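Local coordinates for protein DynE8 (Micromonospora chersina, PDB 4AMM) that serves as the acyltransferase domain of an iterative enediyne polyketide synthase in dynemicin biosynthesis, probably loading acyl groups for chain assembly, at residues A230-V235 against D255-A260; G178-L183 against V324-G329; L102-A107 against A153-G158; L296-P301 against D318-L323. One frame throughout, in Å; residues are numbered along the deposited sequence.

Interaction 1 of 4, residues A230-V235 against D255-A260; sequences AGTGAV and DRVAEA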
loop_
_atom_site.group_PDB
_atom_site.type_symbol
_atom_site.label_atom_id
_atom_site.label_comp_id
_atom_site.label_asym_id
_atom_site.label_seq_id
_atom_site.Cartn_x
_atom_site.Cartn_y
_atom_site.Cartn_z
ATOM N N ALA A 230 11.207 -26.184 -9.547
ATOM C CA ALA A 230 12.348 -26.601 -10.380
ATOM C C ALA A 230 11.973 -27.764 -11.269
ATOM O O ALA A 230 11.406 -28.753 -10.789
ATOM C CB ALA A 230 13.564 -26.909 -9.508
ATOM N N GLY A 231 12.152 -27.597 -12.569
ATOM C CA GLY A 231 11.875 -28.647 -13.544
ATOM C C GLY A 231 10.384 -28.706 -13.927
ATOM O O GLY A 231 9.991 -29.507 -14.779
ATOM N N THR A 232 9.544 -27.894 -13.313
ATOM C CA THR A 232 8.071 -27.983 -13.544
ATOM C C THR A 232 7.582 -27.153 -14.728
ATOM O O THR A 232 6.489 -27.371 -15.234
ATOM C CB THR A 232 7.256 -27.559 -12.385
ATOM O OG1 THR A 232 7.398 -26.106 -12.166
ATOM C CG2 THR A 232 7.567 -28.314 -11.116
ATOM N N GLY A 233 8.387 -26.140 -15.137
ATOM C CA GLY A 233 7.910 -25.120 -16.064
ATOM C C GLY A 233 7.304 -23.898 -15.408
ATOM O O GLY A 233 7.209 -22.869 -16.092
ATOM N N ALA A 234 6.854 -24.022 -14.172
ATOM C CA ALA A 234 6.356 -22.801 -13.509
ATOM C C ALA A 234 7.502 -21.968 -13.067
ATOM O O ALA A 234 8.611 -22.471 -12.832
ATOM C CB ALA A 234 5.548 -23.251 -12.288
ATOM N N VAL A 235 7.233 -20.655 -12.923
ATOM C CA VAL A 235 8.291 -19.677 -12.516
ATOM C C VAL A 235 7.781 -18.781 -11.462
ATOM O O VAL A 235 6.554 -18.570 -11.275
ATOM C CB VAL A 235 8.759 -18.851 -13.719
ATOM C CG1 VAL A 235 9.375 -19.845 -14.799
ATOM C CG2 VAL A 235 7.690 -17.958 -14.277
ATOM N N ASP A 255 -0.074 -27.516 -11.900
ATOM C CA ASP A 255 -0.420 -28.800 -11.244
ATOM C C ASP A 255 0.798 -29.563 -10.739
ATOM O O ASP A 255 0.756 -30.166 -9.653
ATOM C CB ASP A 255 -1.164 -29.661 -12.279
ATOM C CG ASP A 255 -2.631 -29.239 -12.500
ATOM O OD1 ASP A 255 -3.220 -28.401 -11.764
ATOM O OD2 ASP A 255 -3.176 -29.807 -13.483
ATOM N N ARG A 256 1.953 -29.469 -11.424
ATOM C CA ARG A 256 3.214 -30.063 -10.962
ATOM C C ARG A 256 3.644 -29.422 -9.648
ATOM O O ARG A 256 4.143 -30.104 -8.732
ATOM C CB ARG A 256 4.355 -30.025 -12.031
ATOM C CG ARG A 256 3.954 -30.737 -13.350
ATOM C CD ARG A 256 4.965 -30.405 -14.413
ATOM N NE ARG A 256 4.527 -30.943 -15.685
ATOM C CZ ARG A 256 4.595 -30.337 -16.833
ATOM N NH1 ARG A 256 5.132 -29.127 -16.936
ATOM N NH2 ARG A 256 4.060 -30.926 -17.923
ATOM N N VAL A 257 3.535 -28.090 -9.574
ATOM C CA VAL A 257 3.963 -27.442 -8.344
ATOM C C VAL A 257 3.003 -27.805 -7.215
ATOM O O VAL A 257 3.466 -27.971 -6.112
ATOM C CB VAL A 257 3.960 -25.870 -8.578
ATOM C CG1 VAL A 257 4.349 -25.131 -7.271
ATOM C CG2 VAL A 257 4.968 -25.438 -9.672
ATOM N N ALA A 258 1.713 -27.846 -7.498
ATOM C CA ALA A 258 0.754 -28.121 -6.422
ATOM C C ALA A 258 1.031 -29.532 -5.874
ATOM O O ALA A 258 0.946 -29.720 -4.654
ATOM C CB ALA A 258 -0.656 -28.034 -6.930
ATOM N N GLU A 259 1.343 -30.510 -6.733
ATOM C CA GLU A 259 1.737 -31.866 -6.282
ATOM C C GLU A 259 2.933 -31.803 -5.414
ATOM O O GLU A 259 2.976 -32.417 -4.348
ATOM C CB GLU A 259 2.169 -32.751 -7.458
ATOM C CG GLU A 259 1.010 -33.290 -8.253
ATOM C CD GLU A 259 1.559 -34.012 -9.495
ATOM O OE1 GLU A 259 2.522 -34.819 -9.320
ATOM O OE2 GLU A 259 1.090 -33.650 -10.583
ATOM N N ALA A 260 3.987 -31.100 -5.871
ATOM C CA ALA A 260 5.225 -30.970 -5.124
ATOM C C ALA A 260 4.975 -30.326 -3.779
ATOM O O ALA A 260 5.546 -30.738 -2.777
ATOM C CB ALA A 260 6.342 -30.182 -5.906
#

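Interaction 2 of 4, residues G178-L183 against V324-G329; sequences GELAAL and VRQLTG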
loop_
_atom_site.group_PDB
_atom_site.type_symbol
_atom_site.label_atom_id
_atom_site.label_comp_id
_atom_site.label_asym_id
_atom_site.label_seq_id
_atom_site.Cartn_x
_atom_site.Cartn_y
_atom_site.Cartn_z
ATOM N N GLY A 178 1.352 -0.758 -9.731
ATOM C CA GLY A 178 1.638 0.438 -8.893
ATOM C C GLY A 178 2.952 1.113 -9.222
ATOM O O GLY A 178 3.071 2.295 -8.830
ATOM N N GLU A 179 3.892 0.455 -9.860
ATOM C CA GLU A 179 5.142 1.169 -10.218
ATOM C C GLU A 179 4.785 2.330 -11.125
ATOM O O GLU A 179 5.501 3.329 -11.116
ATOM C CB GLU A 179 6.085 0.209 -10.881
ATOM C CG GLU A 179 7.526 0.827 -11.034
ATOM C CD GLU A 179 8.612 -0.133 -10.643
ATOM O OE1 GLU A 179 8.458 -0.939 -9.701
ATOM O OE2 GLU A 179 9.748 -0.067 -11.227
ATOM N N LEU A 180 3.783 2.254 -11.957
ATOM C CA LEU A 180 3.325 3.408 -12.788
ATOM C C LEU A 180 2.927 4.601 -11.937
ATOM O O LEU A 180 3.364 5.750 -12.224
ATOM C CB LEU A 180 2.151 3.096 -13.723
ATOM C CG LEU A 180 2.523 2.318 -14.968
ATOM C CD1 LEU A 180 3.070 0.896 -14.667
ATOM C CD2 LEU A 180 1.253 2.228 -15.827
ATOM N N ALA A 181 2.213 4.382 -10.851
ATOM C CA ALA A 181 1.781 5.469 -9.974
ATOM C C ALA A 181 3.011 5.949 -9.212
ATOM O O ALA A 181 3.118 7.212 -8.993
ATOM C CB ALA A 181 0.721 4.975 -9.015
ATOM N N ALA A 182 3.921 5.090 -8.765
ATOM C CA ALA A 182 5.121 5.529 -8.065
ATOM C C ALA A 182 5.932 6.455 -8.987
ATOM O O ALA A 182 6.460 7.499 -8.488
ATOM C CB ALA A 182 5.952 4.350 -7.553
ATOM N N LEU A 183 6.099 6.083 -10.242
ATOM C CA LEU A 183 6.862 6.936 -11.183
ATOM C C LEU A 183 6.141 8.235 -11.362
ATOM O O LEU A 183 6.821 9.279 -11.485
ATOM C CB LEU A 183 6.959 6.180 -12.518
ATOM C CG LEU A 183 7.991 5.064 -12.456
ATOM C CD1 LEU A 183 7.949 4.160 -13.668
ATOM C CD2 LEU A 183 9.474 5.582 -12.341
ATOM N N VAL A 324 8.575 -2.733 -19.788
ATOM C CA VAL A 324 8.323 -3.876 -20.678
ATOM C C VAL A 324 8.792 -5.128 -19.993
ATOM O O VAL A 324 7.969 -6.104 -19.919
ATOM C CB VAL A 324 9.024 -3.666 -22.077
ATOM C CG1 VAL A 324 8.980 -4.907 -22.843
ATOM C CG2 VAL A 324 8.269 -2.545 -22.886
ATOM N N ARG A 325 10.012 -5.241 -19.502
ATOM C CA ARG A 325 10.429 -6.446 -18.796
ATOM C C ARG A 325 9.691 -6.653 -17.487
ATOM O O ARG A 325 9.733 -7.779 -16.967
ATOM C CB ARG A 325 11.943 -6.563 -18.662
ATOM C CG ARG A 325 12.547 -5.656 -17.663
ATOM C CD ARG A 325 14.005 -6.138 -17.496
ATOM N NE ARG A 325 14.794 -5.282 -16.584
ATOM C CZ ARG A 325 15.414 -4.161 -16.931
ATOM N NH1 ARG A 325 15.434 -3.696 -18.167
ATOM N NH2 ARG A 325 16.146 -3.545 -15.980
ATOM N N GLN A 326 9.034 -5.642 -16.950
ATOM C CA GLN A 326 8.144 -5.836 -15.770
ATOM C C GLN A 326 7.150 -6.920 -16.061
ATOM O O GLN A 326 6.875 -7.674 -15.119
ATOM C CB GLN A 326 7.386 -4.598 -15.488
ATOM C CG GLN A 326 6.453 -4.717 -14.258
ATOM C CD GLN A 326 5.862 -3.432 -13.799
ATOM O OE1 GLN A 326 5.228 -2.731 -14.593
ATOM N NE2 GLN A 326 6.052 -3.078 -12.544
ATOM N N LEU A 327 6.648 -7.016 -17.268
ATOM C CA LEU A 327 5.492 -7.906 -17.465
ATOM C C LEU A 327 5.898 -9.362 -17.493
ATOM O O LEU A 327 5.080 -10.203 -17.112
ATOM C CB LEU A 327 4.792 -7.560 -18.737
ATOM C CG LEU A 327 3.625 -6.561 -18.601
ATOM C CD1 LEU A 327 3.857 -5.274 -17.880
ATOM C CD2 LEU A 327 3.049 -6.264 -19.948
ATOM N N THR A 328 7.144 -9.672 -17.919
ATOM C CA THR A 328 7.553 -11.031 -18.024
ATOM C C THR A 328 8.301 -11.563 -16.804
ATOM O O THR A 328 8.413 -12.725 -16.557
ATOM C CB THR A 328 8.437 -11.238 -19.267
ATOM O OG1 THR A 328 9.402 -10.197 -19.250
ATOM C CG2 THR A 328 7.573 -11.079 -20.549
ATOM N N GLY A 329 8.960 -10.619 -16.110
ATOM C CA GLY A 329 9.776 -10.922 -14.939
ATOM C C GLY A 329 8.983 -10.905 -13.618
ATOM O O GLY A 329 7.829 -10.431 -13.566
#

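Interaction 3 of 4, residues L102-A107 against A153-G158; sequences LFPGQA and ADSLAG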
loop_
_atom_site.group_PDB
_atom_site.type_symbol
_atom_site.label_atom_id
_atom_site.label_comp_id
_atom_site.label_asym_id
_atom_site.label_seq_id
_atom_site.Cartn_x
_atom_site.Cartn_y
_atom_site.Cartn_z
ATOM N N LEU A 102 3.602 3.303 -0.443
ATOM C CA LEU A 102 3.295 2.020 -1.203
ATOM C C LEU A 102 2.202 2.230 -2.191
ATOM O O LEU A 102 1.121 2.673 -1.803
ATOM C CB LEU A 102 2.864 0.962 -0.191
ATOM C CG LEU A 102 3.801 0.697 0.997
ATOM C CD1 LEU A 102 3.109 -0.296 2.012
ATOM C CD2 LEU A 102 5.114 0.118 0.578
ATOM N N PHE A 103 2.473 1.910 -3.471
ATOM C CA PHE A 103 1.438 2.072 -4.483
ATOM C C PHE A 103 0.978 0.672 -4.954
ATOM O O PHE A 103 1.798 -0.098 -5.495
ATOM C CB PHE A 103 1.998 2.832 -5.685
ATOM C CG PHE A 103 2.165 4.334 -5.383
ATOM C CD1 PHE A 103 1.083 5.157 -5.553
ATOM C CD2 PHE A 103 3.374 4.877 -4.934
ATOM C CE1 PHE A 103 1.166 6.550 -5.264
ATOM C CE2 PHE A 103 3.445 6.298 -4.623
ATOM C CZ PHE A 103 2.366 7.109 -4.806
ATOM N N PRO A 104 -0.308 0.348 -4.707
ATOM C CA PRO A 104 -0.758 -1.028 -4.975
ATOM C C PRO A 104 -0.928 -1.319 -6.429
ATOM O O PRO A 104 -1.112 -0.453 -7.327
ATOM C CB PRO A 104 -2.114 -1.053 -4.280
ATOM C CG PRO A 104 -2.627 0.351 -4.449
ATOM C CD PRO A 104 -1.357 1.234 -4.207
ATOM N N GLY A 105 -0.976 -2.639 -6.671
ATOM C CA GLY A 105 -1.426 -3.120 -8.017
ATOM C C GLY A 105 -2.810 -3.723 -7.902
ATOM O O GLY A 105 -3.601 -3.444 -6.950
ATOM N N GLN A 106 -3.079 -4.571 -8.899
ATOM C CA GLN A 106 -4.380 -5.235 -8.908
ATOM C C GLN A 106 -4.561 -6.283 -7.788
ATOM O O GLN A 106 -3.604 -6.924 -7.384
ATOM C CB GLN A 106 -4.604 -5.674 -10.383
ATOM C CG GLN A 106 -5.778 -6.486 -10.674
ATOM C CD GLN A 106 -5.718 -6.974 -12.113
ATOM O OE1 GLN A 106 -5.606 -8.169 -12.383
ATOM N NE2 GLN A 106 -5.752 -6.068 -13.013
ATOM N N ALA A 107 -5.784 -6.422 -7.242
ATOM C CA ALA A 107 -6.143 -7.436 -6.237
ATOM C C ALA A 107 -5.807 -8.832 -6.753
ATOM O O ALA A 107 -5.821 -9.075 -7.955
ATOM C CB ALA A 107 -7.643 -7.342 -5.944
ATOM N N ALA A 153 -6.336 5.453 -11.377
ATOM C CA ALA A 153 -7.087 6.718 -11.122
ATOM C C ALA A 153 -7.207 6.936 -9.618
ATOM O O ALA A 153 -7.012 8.101 -9.143
ATOM C CB ALA A 153 -8.449 6.649 -11.794
ATOM N N ASP A 154 -7.484 5.925 -8.825
ATOM C CA ASP A 154 -7.588 6.100 -7.352
ATOM C C ASP A 154 -6.221 6.447 -6.803
ATOM O O ASP A 154 -6.106 7.273 -5.884
ATOM C CB ASP A 154 -8.187 4.886 -6.633
ATOM C CG ASP A 154 -9.682 4.741 -6.877
ATOM O OD1 ASP A 154 -10.399 5.759 -7.066
ATOM O OD2 ASP A 154 -10.143 3.573 -6.830
ATOM N N SER A 155 -5.146 5.798 -7.245
ATOM C CA SER A 155 -3.768 6.169 -6.782
ATOM C C SER A 155 -3.468 7.614 -7.095
ATOM O O SER A 155 -2.786 8.316 -6.283
ATOM C CB SER A 155 -2.725 5.208 -7.323
ATOM O OG SER A 155 -3.036 3.913 -6.778
ATOM N N LEU A 156 -3.836 8.068 -8.281
ATOM C CA LEU A 156 -3.514 9.475 -8.652
ATOM C C LEU A 156 -4.335 10.408 -7.766
ATOM O O LEU A 156 -3.839 11.482 -7.408
ATOM C CB LEU A 156 -3.894 9.709 -10.138
ATOM C CG LEU A 156 -2.955 8.980 -11.055
ATOM C CD1 LEU A 156 -3.545 9.010 -12.503
ATOM C CD2 LEU A 156 -1.505 9.561 -11.106
ATOM N N ALA A 157 -5.546 10.046 -7.376
ATOM C CA ALA A 157 -6.334 10.842 -6.396
ATOM C C ALA A 157 -5.623 10.818 -5.074
ATOM O O ALA A 157 -5.521 11.887 -4.400
ATOM C CB ALA A 157 -7.720 10.284 -6.257
ATOM N N GLY A 158 -5.062 9.692 -4.635
ATOM C CA GLY A 158 -4.236 9.734 -3.405
ATOM C C GLY A 158 -3.016 10.604 -3.549
ATOM O O GLY A 158 -2.689 11.237 -2.532
HETATM O O HOH W 1 -0.880 2.317 -7.604
#

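Interaction 4 of 4, residues L296-P301 against D318-L323; sequences LPWRRP and DPVEVL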
loop_
_atom_site.group_PDB
_atom_site.type_symbol
_atom_site.label_atom_id
_atom_site.label_comp_id
_atom_site.label_asym_id
_atom_site.label_seq_id
_atom_site.Cartn_x
_atom_site.Cartn_y
_atom_site.Cartn_z
ATOM N N LEU A 296 5.640 8.247 -25.083
ATOM C CA LEU A 296 5.350 9.217 -24.000
ATOM C C LEU A 296 6.567 10.020 -23.640
ATOM O O LEU A 296 7.701 9.547 -23.697
ATOM C CB LEU A 296 4.864 8.482 -22.690
ATOM C CG LEU A 296 3.618 7.685 -23.000
ATOM C CD1 LEU A 296 3.338 6.783 -21.811
ATOM C CD2 LEU A 296 2.468 8.519 -23.332
ATOM N N PRO A 297 6.328 11.240 -23.144
ATOM C CA PRO A 297 7.428 12.169 -22.818
ATOM C C PRO A 297 8.013 11.917 -21.404
ATOM O O PRO A 297 7.960 12.787 -20.512
ATOM C CB PRO A 297 6.724 13.531 -22.905
ATOM C CG PRO A 297 5.333 13.241 -22.323
ATOM C CD PRO A 297 5.001 11.822 -22.901
ATOM N N TRP A 298 8.629 10.770 -21.233
ATOM C CA TRP A 298 9.255 10.415 -19.933
ATOM C C TRP A 298 10.282 11.370 -19.413
ATOM O O TRP A 298 11.115 11.878 -20.232
ATOM C CB TRP A 298 9.968 9.036 -20.042
ATOM C CG TRP A 298 8.987 7.908 -20.304
ATOM C CD1 TRP A 298 8.672 7.342 -21.518
ATOM C CD2 TRP A 298 8.218 7.216 -19.325
ATOM N NE1 TRP A 298 7.722 6.371 -21.367
ATOM C CE2 TRP A 298 7.420 6.276 -20.029
ATOM C CE3 TRP A 298 8.073 7.357 -17.940
ATOM C CZ2 TRP A 298 6.534 5.418 -19.373
ATOM C CZ3 TRP A 298 7.162 6.514 -17.284
ATOM C CH2 TRP A 298 6.422 5.546 -17.994
ATOM N N ARG A 299 10.257 11.662 -18.114
ATOM C CA ARG A 299 11.336 12.424 -17.455
ATOM C C ARG A 299 12.020 11.572 -16.406
ATOM O O ARG A 299 11.438 10.601 -15.908
ATOM C CB ARG A 299 10.746 13.695 -16.806
ATOM C CG ARG A 299 9.844 14.529 -17.745
ATOM C CD ARG A 299 9.608 15.969 -17.297
ATOM N NE ARG A 299 8.688 16.646 -18.226
ATOM C CZ ARG A 299 8.218 17.894 -18.090
ATOM N NH1 ARG A 299 8.593 18.656 -17.058
ATOM N NH2 ARG A 299 7.383 18.394 -19.001
ATOM N N ARG A 300 13.226 11.949 -16.037
ATOM C CA ARG A 300 13.921 11.330 -14.965
ATOM C C ARG A 300 13.122 11.496 -13.660
ATOM O O ARG A 300 12.649 12.594 -13.398
ATOM C CB ARG A 300 15.266 12.047 -14.797
ATOM C CG ARG A 300 16.198 11.302 -13.876
ATOM C CD ARG A 300 17.671 11.787 -14.007
ATOM N NE ARG A 300 18.642 10.859 -13.405
ATOM C CZ ARG A 300 18.949 10.818 -12.103
ATOM N NH1 ARG A 300 18.352 11.655 -11.246
ATOM N NH2 ARG A 300 19.854 9.941 -11.653
ATOM N N PRO A 301 12.963 10.405 -12.874
ATOM C CA PRO A 301 12.314 10.589 -11.562
ATOM C C PRO A 301 13.086 11.512 -10.666
ATOM O O PRO A 301 14.342 11.449 -10.652
ATOM C CB PRO A 301 12.357 9.185 -10.942
ATOM C CG PRO A 301 12.373 8.249 -12.075
ATOM C CD PRO A 301 13.202 8.980 -13.169
ATOM N N ASP A 318 16.079 3.254 -18.491
ATOM C CA ASP A 318 15.143 3.538 -19.594
ATOM C C ASP A 318 13.770 2.994 -19.172
ATOM O O ASP A 318 13.630 1.794 -19.017
ATOM C CB ASP A 318 15.618 2.853 -20.880
ATOM C CG ASP A 318 14.712 3.100 -22.081
ATOM O OD1 ASP A 318 13.500 3.405 -21.936
ATOM O OD2 ASP A 318 15.239 3.012 -23.221
ATOM N N PRO A 319 12.807 3.889 -18.896
ATOM C CA PRO A 319 11.502 3.453 -18.343
ATOM C C PRO A 319 10.786 2.520 -19.318
ATOM O O PRO A 319 10.051 1.650 -18.852
ATOM C CB PRO A 319 10.714 4.747 -18.168
ATOM C CG PRO A 319 11.483 5.715 -19.175
ATOM C CD PRO A 319 12.856 5.364 -19.099
ATOM N N VAL A 320 10.922 2.681 -20.637
ATOM C CA VAL A 320 10.294 1.802 -21.572
ATOM C C VAL A 320 10.859 0.393 -21.376
ATOM O O VAL A 320 10.076 -0.608 -21.274
ATOM C CB VAL A 320 10.545 2.252 -23.004
ATOM C CG1 VAL A 320 9.952 1.222 -23.938
ATOM C CG2 VAL A 320 9.892 3.585 -23.232
ATOM N N GLU A 321 12.164 0.235 -21.266
ATOM C CA GLU A 321 12.698 -1.101 -21.112
ATOM C C GLU A 321 12.244 -1.734 -19.774
ATOM O O GLU A 321 11.988 -2.940 -19.744
ATOM C CB GLU A 321 14.242 -1.071 -21.143
ATOM C CG GLU A 321 14.860 -0.515 -22.464
ATOM C CD GLU A 321 14.321 -1.215 -23.712
ATOM O OE1 GLU A 321 14.015 -2.435 -23.655
ATOM O OE2 GLU A 321 14.173 -0.543 -24.761
ATOM N N VAL A 322 12.262 -0.950 -18.705
ATOM C CA VAL A 322 11.950 -1.487 -17.384
ATOM C C VAL A 322 10.491 -1.865 -17.368
ATOM O O VAL A 322 10.146 -3.003 -16.877
ATOM C CB VAL A 322 12.216 -0.443 -16.276
ATOM C CG1 VAL A 322 11.758 -0.942 -14.892
ATOM C CG2 VAL A 322 13.682 -0.170 -16.112
ATOM N N LEU A 323 9.582 -1.058 -17.886
ATOM C CA LEU A 323 8.130 -1.354 -17.787
ATOM C C LEU A 323 7.813 -2.464 -18.742
ATOM O O LEU A 323 6.799 -3.152 -18.525
ATOM C CB LEU A 323 7.263 -0.059 -18.003
ATOM C CG LEU A 323 7.483 0.900 -16.829
ATOM C CD1 LEU A 323 6.579 2.117 -17.015
ATOM C CD2 LEU A 323 7.202 0.251 -15.409
#

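Interaction 1 of 4, residues A230-V235 against D255-A260
T232 and A234 both press on V257, pinning the loop between helix 222-229 and strand 235-241 onto helix 251-264. These elements belong to a ferredoxin-like beta-alpha-beta-beta-alpha-beta unit, the small subdomain usual in acyltransferases of this family. The tight side converges on a single methyl: V257 CG2 lies 3.5 Å from A234 CB, closer than methyls normally sit, and 3.5 Å from T232 OG1. With chi1 of T232 at 68°, OG1 lies between the backbone N and carbonyl carbon and turns back into its own loop, where it accepts from A234 N at 2.9 Å in an ST turn and also hydrogen-bonds A229 O. The same torsion leaves T232 CG2 alongside R256 CB, 3.8 Å away. A valine here would probably leave A234 N without its acceptor and let the loop slacken over V257. Toward solvent the contact thins to one long arm. R256 is exposed, extended from CG to NE, and runs antiparallel alongside the T232 side chain. Its NH1 donates to T232 O at 2.8 Å with an N-H...O angle of 154°; that oxygen lies in the guanidinium plane, whereas NH1 sits 36° above the plane of the carbonyl.

Interaction 2 of 4, residues G178-L183 against V324-G329
E179 is where helix 178-185 first meets Q326, just after G178: its CB lies 3.7 Å from Q326 NE2. The approach is the flank of one side chain against the amide end of another, with no hydrogen bond between the two. G178 itself closes a GxSxG sequence with G174 and S176, the pattern of a nucleophile elbow, in which S176 would be the presumed acyl-accepting serine of this alpha/beta-hydrolase-like core. E179 bends at chi2 (135°) and takes its carboxylate off to S307 OG and T308 N, just past strand 305-306, which accounts for both oxygens of this buried acid. The CA atoms of E179 and Q326 stand 9.4 Å apart, and Q326 does the reaching, with CG anti to its backbone N (chi1 -179°) and the chain extended beyond CG. Q326 also reaches the elbow turn, NE2 making a weak hydrogen bond to S176 O, while OE1 receives a weak one from R201 NH2. Just past the end of helix 319-328, G329 O holds ND1 of H278, probably the serine's histidine partner as in related acyltransferases. Next, L180 brings CD1 to 4.2 Å from Q326 OE1, a loose touch of a methyl on the amide oxygen, and also packs on L197 and R201. A181 and A182 pack instead on F103 of strand 99-103.

Interaction 3 of 4, residues L102-A107 against A153-G158
S155 faces F103 and P104 where strand 99-103 runs into its following loop, within the beta-alpha-beta unit formed by that strand, helix 144-165 and the neighbouring parallel strand 171-174. The direct touches are light. S155 CB comes in at the edge of the F103 ring, close to its plane, 4.2 Å from CD1, and OG stands 4.1 Å from P104 CD. One water makes the polar link, donating to P104 O at 2.8 Å and hydrogen-bonding S155 OG, also at 2.8 Å. OG sits beside the backbone N of S155 (chi1 -63°), which turns it back to I151 O in the preceding turn of its own helix and toward the water. A further hydrogen bond joins it to V348 O, just past strand 344-347, so several partners fix its rotation. One shell out, the F103 ring rests on I159, and the backbone of F103 pairs with L173 and H175, at the approach to the GxSxG turn. Beyond P104 the loop leads to Q106, whose backbone N-H probably contributes to the oxyanion hole, as in related acyltransferases. The Q106 side chain is tied down by a hydrogen bond between its NE2 and T144 OG1, at the start of helix 144-165.

Interaction 4 of 4, residues L296-P301 against D318-L323
W298 carries a proline on the face of its indole: P319 CG stands 3.8 Å from the centroid of the five-membered ring, 25° off the normal, a CH-pi contact. P319 lies across both rings, for its CB sits 3.7 Å above the indole plane toward the rim, near CD2 and CE3, and CG comes within 3.5 Å of W298 CG. The far end of the indole is used too, CH2 meeting L323 CD1 at 3.6 Å one helical turn further on. V320 CG2 brushes NE1 more loosely at 4.0 Å. That N-H is spent on A293 O of helix 283-294, a bond that fixes how the indole is turned. With CG beside the backbone N (chi1 -65°), the ring projects from the loop toward helix 319-328. A leucine in its place would probably leave P319 without a flat surface to rest on and A293 O without its side-chain donor. Ahead of the tryptophan, P297 centres an inverse gamma turn closed by W298 N and L296 O. What the indole covers is a classic helix start: D318 at the N-cap, its OD1 weakly accepting from V320 N, followed by proline in the first turn, where its missing N-H costs no bond.

Along the chain interaction 3 comes first; interaction 2 then opens at G178 and closes only at G329, with interactions 1 and 4 both falling in between. Interactions 2, 3 and 4 cluster in the large alpha/beta subdomain. Interactions 2 and 4, centres about 10 Å apart, both use helix 319-328, with L183 reaching P301 and L323. The centres of 2 and 3 are about 13 Å apart, joined where A181 also meets S155. Interactions 2 and 3 flank the presumed nucleophile elbow, while 4 fixes the start of the helix that carries Q326. Interaction 1 stands apart in the small subdomain, its centre about 26 Å from that of interaction 2 and touching none of the others.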